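Local coordinates for protein cytochrome C3, A dimeric class III c-type cytochrome (Desulfovibrio gigas, PDB 1GYO) that probably carries electrons through four heme c groups in each subunit of its disulfide-linked dimer, at residues D48-C52 / A53-I57. Sequence-based numbering, arbitrary orientation. Where two conformers were deposited one is given.
With HEC (heme c), chain D.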
loop_
_atom_site.group_PDB
_atom_site.type_symbol
_atom_site.label_atom_id
_atom_site.label_comp_id
_atom_site.label_asym_id
_atom_site.label_seq_id
_atom_site.Cartn_x
_atom_site.Cartn_y
_atom_site.Cartn_z
ATOM N N ASP A 48 -0.637 10.628 2.659
ATOM C CA ASP A 48 -1.346 10.723 1.401
ATOM C C ASP A 48 -0.495 10.225 0.231
ATOM O O ASP A 48 0.715 10.429 0.175
ATOM C CB ASP A 48 -1.796 12.149 1.140
ATOM C CG ASP A 48 -2.971 12.593 1.962
ATOM O OD1 ASP A 48 -3.634 11.715 2.553
ATOM O OD2 ASP A 48 -3.238 13.832 2.002
ATOM N N PHE A 49 -1.181 9.569 -0.685
ATOM C CA PHE A 49 -0.657 9.191 -1.988
ATOM C C PHE A 49 -0.980 10.310 -2.991
ATOM O O PHE A 49 -2.009 10.336 -3.660
ATOM C CB PHE A 49 -1.285 7.924 -2.525
ATOM C CG PHE A 49 -0.807 6.738 -1.708
ATOM C CD1 PHE A 49 -1.629 6.304 -0.701
ATOM C CD2 PHE A 49 0.402 6.116 -1.947
ATOM C CE1 PHE A 49 -1.217 5.238 0.069
ATOM C CE2 PHE A 49 0.815 5.051 -1.170
ATOM C CZ PHE A 49 0.010 4.632 -0.155
ATOM N N GLN A 50 -0.115 11.237 -3.096
ATOM C CA GLN A 50 -0.321 12.406 -3.941
ATOM C C GLN A 50 -0.146 12.094 -5.402
ATOM O O GLN A 50 0.722 11.271 -5.836
ATOM C CB GLN A 50 0.765 13.453 -3.643
ATOM C CG GLN A 50 0.678 14.010 -2.236
ATOM C CD GLN A 50 1.740 15.105 -2.062
ATOM O OE1 GLN A 50 2.648 14.937 -1.247
ATOM N NE2 GLN A 50 1.603 16.194 -2.816
ATOM N N LYS A 51 -0.890 12.815 -6.229
ATOM C CA LYS A 51 -0.604 12.771 -7.659
ATOM C C LYS A 51 0.805 13.292 -7.903
ATOM O O LYS A 51 1.254 14.235 -7.278
ATOM C CB LYS A 51 -1.595 13.643 -8.424
ATOM C CG LYS A 51 -3.005 13.027 -8.366
ATOM C CD LYS A 51 -3.908 13.747 -9.358
ATOM C CE LYS A 51 -5.297 13.151 -9.433
ATOM N NZ LYS A 51 -5.533 12.122 -10.484
ATOM N N CYS A 52 1.481 12.633 -8.844
ATOM C CA CYS A 52 2.869 12.928 -9.065
ATOM C C CYS A 52 3.055 14.400 -9.429
ATOM O O CYS A 52 4.006 15.043 -8.954
ATOM C CB CYS A 52 3.457 12.011 -10.133
ATOM S SG CYS A 52 3.057 10.271 -9.963
ATOM N N ALA A 53 2.196 14.936 -10.275
ATOM C CA ALA A 53 2.291 16.293 -10.723
ATOM C C ALA A 53 1.921 17.314 -9.660
ATOM O O ALA A 53 2.089 18.507 -9.910
ATOM C CB ALA A 53 1.428 16.559 -11.945
ATOM N N ASP A 54 1.569 16.890 -8.437
ATOM C CA ASP A 54 1.529 17.856 -7.349
ATOM C C ASP A 54 2.911 18.461 -7.163
ATOM O O ASP A 54 3.044 19.602 -6.691
ATOM C CB ASP A 54 1.100 17.220 -6.043
ATOM C CG ASP A 54 -0.338 16.872 -5.911
ATOM O OD1 ASP A 54 -1.160 17.081 -6.861
ATOM O OD2 ASP A 54 -0.628 16.366 -4.780
ATOM N N CYS A 55 3.937 17.682 -7.506
ATOM C CA CYS A 55 5.332 18.069 -7.357
ATOM C C CYS A 55 6.066 18.136 -8.679
ATOM O O CYS A 55 6.811 19.088 -8.952
ATOM C CB CYS A 55 6.116 17.115 -6.452
ATOM S SG CYS A 55 5.343 17.047 -4.807
ATOM N N HIS A 56 5.823 17.162 -9.527
ATOM C CA HIS A 56 6.443 17.071 -10.873
ATOM C C HIS A 56 5.645 17.897 -11.857
ATOM O O HIS A 56 4.908 17.384 -12.700
ATOM C CB HIS A 56 6.504 15.598 -11.274
ATOM C CG HIS A 56 7.484 14.805 -10.474
ATOM N ND1 HIS A 56 8.817 14.746 -10.803
ATOM C CD2 HIS A 56 7.360 14.061 -9.359
ATOM C CE1 HIS A 56 9.465 13.979 -9.929
ATOM N NE2 HIS A 56 8.590 13.546 -9.012
ATOM N N ILE A 57 5.799 19.214 -11.746
ATOM C CA ILE A 57 4.992 20.158 -12.452
ATOM C C ILE A 57 5.666 20.798 -13.664
ATOM O O ILE A 57 4.975 21.099 -14.622
ATOM C CB ILE A 57 4.519 21.286 -11.514
ATOM C CG1 ILE A 57 3.874 20.820 -10.255
ATOM C CG2 ILE A 57 3.543 22.226 -12.263
ATOM C CD1 ILE A 57 3.022 21.949 -9.667
HETATM FE FE HEC D . 8.988 12.268 -7.540
HETATM C CHA HEC D . 12.324 12.488 -8.017
HETATM C CHB HEC D . 8.786 9.953 -9.985
HETATM C CHC HEC D . 5.696 11.796 -6.844
HETATM C CHD HEC D . 9.073 14.849 -5.398
HETATM N NA HEC D . 10.290 11.389 -8.746
HETATM C C1A HEC D . 11.653 11.583 -8.805
HETATM C C2A HEC D . 12.246 10.745 -9.815
HETATM C C3A HEC D . 11.245 10.049 -10.399
HETATM C C4A HEC D . 10.032 10.430 -9.716
HETATM C CMA HEC D . 11.316 9.085 -11.549
HETATM C CAA HEC D . 13.720 10.704 -10.166
HETATM C CBA HEC D . 13.982 11.600 -11.374
HETATM C CGA HEC D . 15.426 11.628 -11.801
HETATM O O1A HEC D . 15.685 11.621 -13.025
HETATM O O2A HEC D . 16.310 11.742 -10.924
HETATM N NB HEC D . 7.528 11.080 -8.251
HETATM C C1B HEC D . 7.614 10.198 -9.301
HETATM C C2B HEC D . 6.348 9.549 -9.557
HETATM C C3B HEC D . 5.468 10.061 -8.656
HETATM C C4B HEC D . 6.205 11.002 -7.842
HETATM C CMB HEC D . 6.114 8.546 -10.643
HETATM C CAB HEC D . 4.010 9.756 -8.499
HETATM C CBB HEC D . 3.731 8.253 -8.299
HETATM N NC HEC D . 7.654 13.136 -6.345
HETATM C C1C HEC D . 6.322 12.817 -6.174
HETATM C C2C HEC D . 5.686 13.712 -5.232
HETATM C C3C HEC D . 6.622 14.626 -4.874
HETATM C C4C HEC D . 7.852 14.245 -5.533
HETATM C CMC HEC D . 4.233 13.630 -4.826
HETATM C CAC HEC D . 6.457 15.831 -3.997
HETATM C CBC HEC D . 5.913 15.563 -2.601
HETATM N ND HEC D . 10.416 13.463 -6.884
HETATM C C1D HEC D . 10.279 14.475 -5.956
HETATM C C2D HEC D . 11.567 15.055 -5.642
HETATM C C3D HEC D . 12.489 14.376 -6.382
HETATM C C4D HEC D . 11.769 13.394 -7.142
HETATM C CMD HEC D . 11.768 16.173 -4.660
HETATM C CAD HEC D . 13.983 14.532 -6.386
HETATM C CBD HEC D . 14.683 13.516 -5.513
HETATM C CGD HEC D . 14.343 13.685 -4.031
HETATM O O1D HEC D . 13.769 12.754 -3.468
HETATM O O2D HEC D . 14.658 14.760 -3.495
HETATM O O HOH W 1 -2.667 14.709 -5.000
#
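Cys52 and His56 meet through one backbone acceptor: Cys52 O accepts His56 N at 2.8 Å, a nearly straight bond, and Cys55 N at 3.0 Å, more steeply out of the carbonyl plane. Lys51 O receives Asp54 N at 2.9 Å, and these three bonds curl the chain round the CXXCH heme-binding motif of c-type cytochromes, here Cys52 to His56. With CG anti to its carbonyl carbon (chi1 -74°), the Asp54 carboxylate turns back to Gln50. Its OD2 accepts Gln50 NE2 through the anti lone pair at 3.0 Å, almost straight (178°) and in the amide plane, with the carboxylate turned 41° from the amide. A water that donates to the same OD2 at 2.6 Å accepts from Lys51 N, so OD2 also takes up that backbone N-H. Cys52 N is satisfied by a propionate of another heme. The turn brings two covalent links and one iron ligand to the same heme: Cys52 SG and Cys55 SG are thioether-bonded to vinyl-derived carbons, and His56 NE2 binds the iron at 2.0 Å, with His41 as the other axial ligand. His56 ND1 donates to Gly67 O, which helps set the ring's rotation and would probably give the imidazole some imidazolate character. Covalent links and hydrogen bonds together therefore hold the axial histidine in a set orientation, and the ND1 bond may tend to lower this heme's potential.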